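Local coordinates for protein alginate lyase (Chitinophaga sp. MD30, PDB 6KCW) that is an alginate lyase of polysaccharide lyase family 36, which cleaves alginate with a lysine serving as both catalytic base and catalytic acid, at residues H81-V92 with Y221-Y232. Residues are numbered along the deposited sequence; the frame is centred on the assembly and turned at random.
Sequences HSQFDWSRGGKV and YWQSPVDSYIYY. With PO4 (phosphate ion), chain B.
With CG anti to the backbone N in both Asp85 (chi1 -179°) and Arg88 (chi1 174°), the first side chain reaches Ser224 and the second lies over Trp222. Each segment holds a connection between the two sheets and the start of the strand it leads into, consistent with the jelly-roll-like beta sandwich of the concanavalin clan. Residues 81-88 pass from strand 71-80 to strand 89-92, and residues 221-227 lead from the side of strand 206-215 into strand 228-241.

Ser224 OG donates to Asp85 OD2 at 2.6 Å. It meets the carboxylate on the anti side, somewhat out of its plane. The same OG accepts from Val226 N in an ST turn, so two bonds fix this hydroxyl. Ser228 OG accepts the backbone N-H of Asp85, with N and OG 3.0 Å apart. Ser87 OG donates to Gln223 O at 2.8 Å, from above the carbonyl plane. A water accepts from Gly89 N and donates to Trp222 O, joining the two backbones.

Arg88 CG sits 3.3 Å from the centroid of the Trp222 six-membered ring, a CH-pi contact over the face. Gly89 O lies at the edge of the same indole.

At the other end, His81 N donates to Tyr229 O. That carbonyl also borders the edge of the Phe84 ring, whose CE1 packs on Ile230 CG1 at 3.5 Å. Val92 touches both Ile230 and Tyr232. The Tyr232 hydroxyl is hydrogen-bonded to Thr213 and to the backbone N of Gly93. Beside Tyr229, the His81 imidazole brings CD2 to within 3.0 Å of Tyr231 OH, near the plane of both rings.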
# COMPACT_ATOMS: atom_id res chain seq x y z
N HIS A 81 13.75 -5.59 -6.68
CA HIS A 81 14.64 -6.10 -7.70
C HIS A 81 16.06 -6.24 -7.16
O HIS A 81 16.43 -5.69 -6.12
CB HIS A 81 14.61 -5.18 -8.92
CG HIS A 81 15.45 -5.65 -10.06
ND1 HIS A 81 16.76 -5.27 -10.23
CD2 HIS A 81 15.16 -6.48 -11.09
CE1 HIS A 81 17.24 -5.83 -11.32
NE2 HIS A 81 16.29 -6.57 -11.86
N SER A 82 16.88 -6.98 -7.92
CA SER A 82 18.23 -7.30 -7.48
C SER A 82 19.08 -6.05 -7.30
O SER A 82 19.82 -5.92 -6.32
CB SER A 82 18.88 -8.24 -8.50
OG SER A 82 20.04 -8.85 -7.96
N GLN A 83 19.00 -5.12 -8.25
CA GLN A 83 19.71 -3.85 -8.17
C GLN A 83 18.76 -2.69 -7.95
O GLN A 83 18.92 -1.62 -8.54
CB GLN A 83 20.54 -3.58 -9.43
CG GLN A 83 21.82 -4.36 -9.51
CD GLN A 83 21.70 -5.48 -10.49
OE1 GLN A 83 21.51 -5.25 -11.69
NE2 GLN A 83 21.77 -6.71 -9.99
N PHE A 84 17.73 -2.90 -7.14
CA PHE A 84 16.81 -1.81 -6.84
C PHE A 84 17.57 -0.66 -6.20
O PHE A 84 18.47 -0.86 -5.38
CB PHE A 84 15.70 -2.31 -5.92
CG PHE A 84 14.60 -1.32 -5.71
CD1 PHE A 84 13.53 -1.28 -6.58
CD2 PHE A 84 14.64 -0.42 -4.65
CE1 PHE A 84 12.51 -0.36 -6.40
CE2 PHE A 84 13.63 0.49 -4.46
CZ PHE A 84 12.56 0.52 -5.33
N ASP A 85 17.24 0.56 -6.60
CA ASP A 85 17.89 1.75 -6.05
C ASP A 85 17.00 2.28 -4.94
O ASP A 85 15.97 2.91 -5.20
CB ASP A 85 18.15 2.79 -7.13
CG ASP A 85 18.85 4.04 -6.59
OD1 ASP A 85 19.40 4.00 -5.46
OD2 ASP A 85 18.86 5.07 -7.31
N TRP A 86 17.40 2.02 -3.69
CA TRP A 86 16.59 2.41 -2.55
C TRP A 86 16.18 3.88 -2.62
O TRP A 86 15.01 4.22 -2.44
CB TRP A 86 17.35 2.16 -1.25
CG TRP A 86 17.64 0.73 -0.91
CD1 TRP A 86 18.84 0.22 -0.55
CD2 TRP A 86 16.70 -0.35 -0.84
NE1 TRP A 86 18.72 -1.11 -0.28
CE2 TRP A 86 17.42 -1.49 -0.45
CE3 TRP A 86 15.32 -0.46 -1.08
CZ2 TRP A 86 16.81 -2.74 -0.28
CZ3 TRP A 86 14.72 -1.70 -0.92
CH2 TRP A 86 15.46 -2.82 -0.53
N SER A 87 17.15 4.75 -2.89
CA SER A 87 16.97 6.21 -2.91
C SER A 87 16.38 6.62 -1.55
O SER A 87 16.88 6.16 -0.52
CB SER A 87 16.15 6.61 -4.13
OG SER A 87 15.97 7.99 -4.13
N ARG A 88 15.36 7.48 -1.51
CA ARG A 88 14.84 7.91 -0.21
C ARG A 88 13.72 7.01 0.30
O ARG A 88 13.64 6.75 1.50
CB ARG A 88 14.35 9.36 -0.27
CG ARG A 88 13.65 9.87 1.01
CD ARG A 88 14.69 10.25 2.07
NE ARG A 88 14.11 11.01 3.14
CZ ARG A 88 14.53 10.94 4.40
NH1 ARG A 88 15.51 10.11 4.73
NH2 ARG A 88 13.96 11.68 5.35
N GLY A 89 12.88 6.50 -0.59
CA GLY A 89 11.81 5.61 -0.20
C GLY A 89 10.59 5.87 -1.05
O GLY A 89 10.63 6.63 -2.02
N GLY A 90 9.48 5.24 -0.68
CA GLY A 90 8.25 5.43 -1.41
C GLY A 90 7.21 4.45 -0.91
O GLY A 90 7.44 3.72 0.05
N LYS A 91 6.08 4.43 -1.60
CA LYS A 91 4.96 3.55 -1.28
C LYS A 91 5.11 2.20 -2.01
O LYS A 91 5.64 2.13 -3.12
CB LYS A 91 3.63 4.21 -1.64
CG LYS A 91 3.11 5.28 -0.64
CD LYS A 91 4.09 6.44 -0.45
CE LYS A 91 3.51 7.61 0.32
NZ LYS A 91 4.62 8.53 0.68
N VAL A 92 4.63 1.14 -1.37
CA VAL A 92 4.79 -0.22 -1.88
C VAL A 92 3.59 -1.05 -1.43
O VAL A 92 3.04 -0.84 -0.36
CB VAL A 92 6.13 -0.85 -1.39
CG1 VAL A 92 6.16 -0.95 0.13
CG2 VAL A 92 6.37 -2.21 -2.03
N TYR A 221 14.21 15.12 -4.53
CA TYR A 221 15.31 14.33 -3.99
C TYR A 221 14.88 12.91 -3.61
O TYR A 221 15.74 12.10 -3.27
CB TYR A 221 15.91 15.05 -2.78
CG TYR A 221 14.99 15.23 -1.58
CD1 TYR A 221 14.74 14.18 -0.69
CD2 TYR A 221 14.41 16.45 -1.31
CE1 TYR A 221 13.91 14.35 0.41
CE2 TYR A 221 13.59 16.63 -0.21
CZ TYR A 221 13.34 15.58 0.63
OH TYR A 221 12.51 15.79 1.71
N TRP A 222 13.58 12.61 -3.64
CA TRP A 222 13.05 11.26 -3.54
C TRP A 222 13.22 10.46 -4.83
O TRP A 222 12.97 9.24 -4.83
CB TRP A 222 11.57 11.29 -3.18
CG TRP A 222 11.24 11.72 -1.79
CD1 TRP A 222 11.22 13.00 -1.31
CD2 TRP A 222 10.83 10.88 -0.71
NE1 TRP A 222 10.84 13.00 0.02
CE2 TRP A 222 10.61 11.71 0.41
CE3 TRP A 222 10.66 9.50 -0.57
CZ2 TRP A 222 10.21 11.21 1.64
CZ3 TRP A 222 10.26 9.01 0.66
CH2 TRP A 222 10.03 9.86 1.74
N GLN A 223 13.61 11.12 -5.92
CA GLN A 223 13.79 10.43 -7.19
C GLN A 223 15.04 9.56 -7.17
O GLN A 223 15.93 9.71 -6.34
CB GLN A 223 13.90 11.42 -8.34
CG GLN A 223 12.57 11.98 -8.81
CD GLN A 223 12.73 13.22 -9.66
OE1 GLN A 223 13.85 13.61 -10.00
NE2 GLN A 223 11.61 13.86 -10.01
N SER A 224 15.09 8.65 -8.14
CA SER A 224 16.24 7.83 -8.42
C SER A 224 16.71 8.09 -9.85
O SER A 224 15.89 8.35 -10.74
CB SER A 224 15.90 6.35 -8.25
OG SER A 224 16.83 5.53 -8.93
N PRO A 225 18.02 8.03 -10.10
CA PRO A 225 18.52 8.22 -11.47
C PRO A 225 18.37 7.01 -12.39
O PRO A 225 18.67 7.14 -13.58
CB PRO A 225 20.00 8.55 -11.23
CG PRO A 225 20.35 7.84 -9.98
CD PRO A 225 19.10 7.92 -9.12
N VAL A 226 17.89 5.85 -11.91
CA VAL A 226 17.74 4.67 -12.74
C VAL A 226 16.32 4.12 -12.64
O VAL A 226 15.60 4.37 -11.67
CB VAL A 226 18.74 3.55 -12.37
CG1 VAL A 226 20.17 3.97 -12.66
CG2 VAL A 226 18.58 3.15 -10.90
N ASP A 227 15.93 3.37 -13.67
CA ASP A 227 14.71 2.59 -13.59
C ASP A 227 14.91 1.48 -12.57
O ASP A 227 15.98 0.86 -12.52
CB ASP A 227 14.34 1.99 -14.95
CG ASP A 227 13.98 3.05 -16.00
OD1 ASP A 227 13.61 4.18 -15.63
OD2 ASP A 227 14.04 2.75 -17.21
N SER A 228 13.90 1.24 -11.73
CA SER A 228 13.95 0.19 -10.72
C SER A 228 12.63 -0.57 -10.72
O SER A 228 11.61 -0.09 -11.20
CB SER A 228 14.24 0.75 -9.33
OG SER A 228 15.63 0.91 -9.13
N TYR A 229 12.67 -1.78 -10.16
CA TYR A 229 11.56 -2.72 -10.30
C TYR A 229 11.18 -3.31 -8.94
O TYR A 229 12.02 -3.49 -8.06
CB TYR A 229 11.93 -3.83 -11.30
CG TYR A 229 12.37 -3.28 -12.65
CD1 TYR A 229 11.45 -3.03 -13.66
CD2 TYR A 229 13.71 -3.00 -12.91
CE1 TYR A 229 11.85 -2.52 -14.90
CE2 TYR A 229 14.13 -2.49 -14.13
CZ TYR A 229 13.19 -2.25 -15.12
OH TYR A 229 13.61 -1.74 -16.33
N ILE A 230 9.88 -3.56 -8.78
CA ILE A 230 9.32 -4.22 -7.61
C ILE A 230 8.39 -5.32 -8.10
O ILE A 230 7.64 -5.12 -9.07
CB ILE A 230 8.59 -3.22 -6.69
CG1 ILE A 230 9.55 -2.15 -6.17
CG2 ILE A 230 7.89 -3.93 -5.53
CD1 ILE A 230 8.87 -0.91 -5.67
N TYR A 231 8.42 -6.47 -7.44
CA TYR A 231 7.63 -7.61 -7.86
C TYR A 231 6.65 -8.01 -6.77
O TYR A 231 7.04 -8.21 -5.62
CB TYR A 231 8.53 -8.80 -8.21
CG TYR A 231 9.61 -8.51 -9.22
CD1 TYR A 231 10.82 -7.94 -8.84
CD2 TYR A 231 9.45 -8.84 -10.56
CE1 TYR A 231 11.83 -7.70 -9.76
CE2 TYR A 231 10.44 -8.61 -11.48
CZ TYR A 231 11.63 -8.04 -11.07
OH TYR A 231 12.61 -7.81 -11.99
N TYR A 232 5.37 -8.13 -7.13
CA TYR A 232 4.32 -8.61 -6.25
C TYR A 232 3.81 -9.97 -6.70
O TYR A 232 3.91 -10.34 -7.88
CB TYR A 232 3.16 -7.60 -6.19
CG TYR A 232 3.60 -6.18 -5.86
CD1 TYR A 232 3.88 -5.81 -4.54
CD2 TYR A 232 3.71 -5.21 -6.85
CE1 TYR A 232 4.28 -4.52 -4.23
CE2 TYR A 232 4.11 -3.93 -6.54
CZ TYR A 232 4.39 -3.59 -5.23
OH TYR A 232 4.78 -2.31 -4.92
P PO4 B . 2.08 11.37 1.13
O1 PO4 B . 1.34 10.48 0.16
O2 PO4 B . 2.06 12.79 0.62
O3 PO4 B . 3.53 10.97 1.23
O4 PO4 B . 1.37 11.33 2.50
O HOH W 1 12.94 6.92 -3.67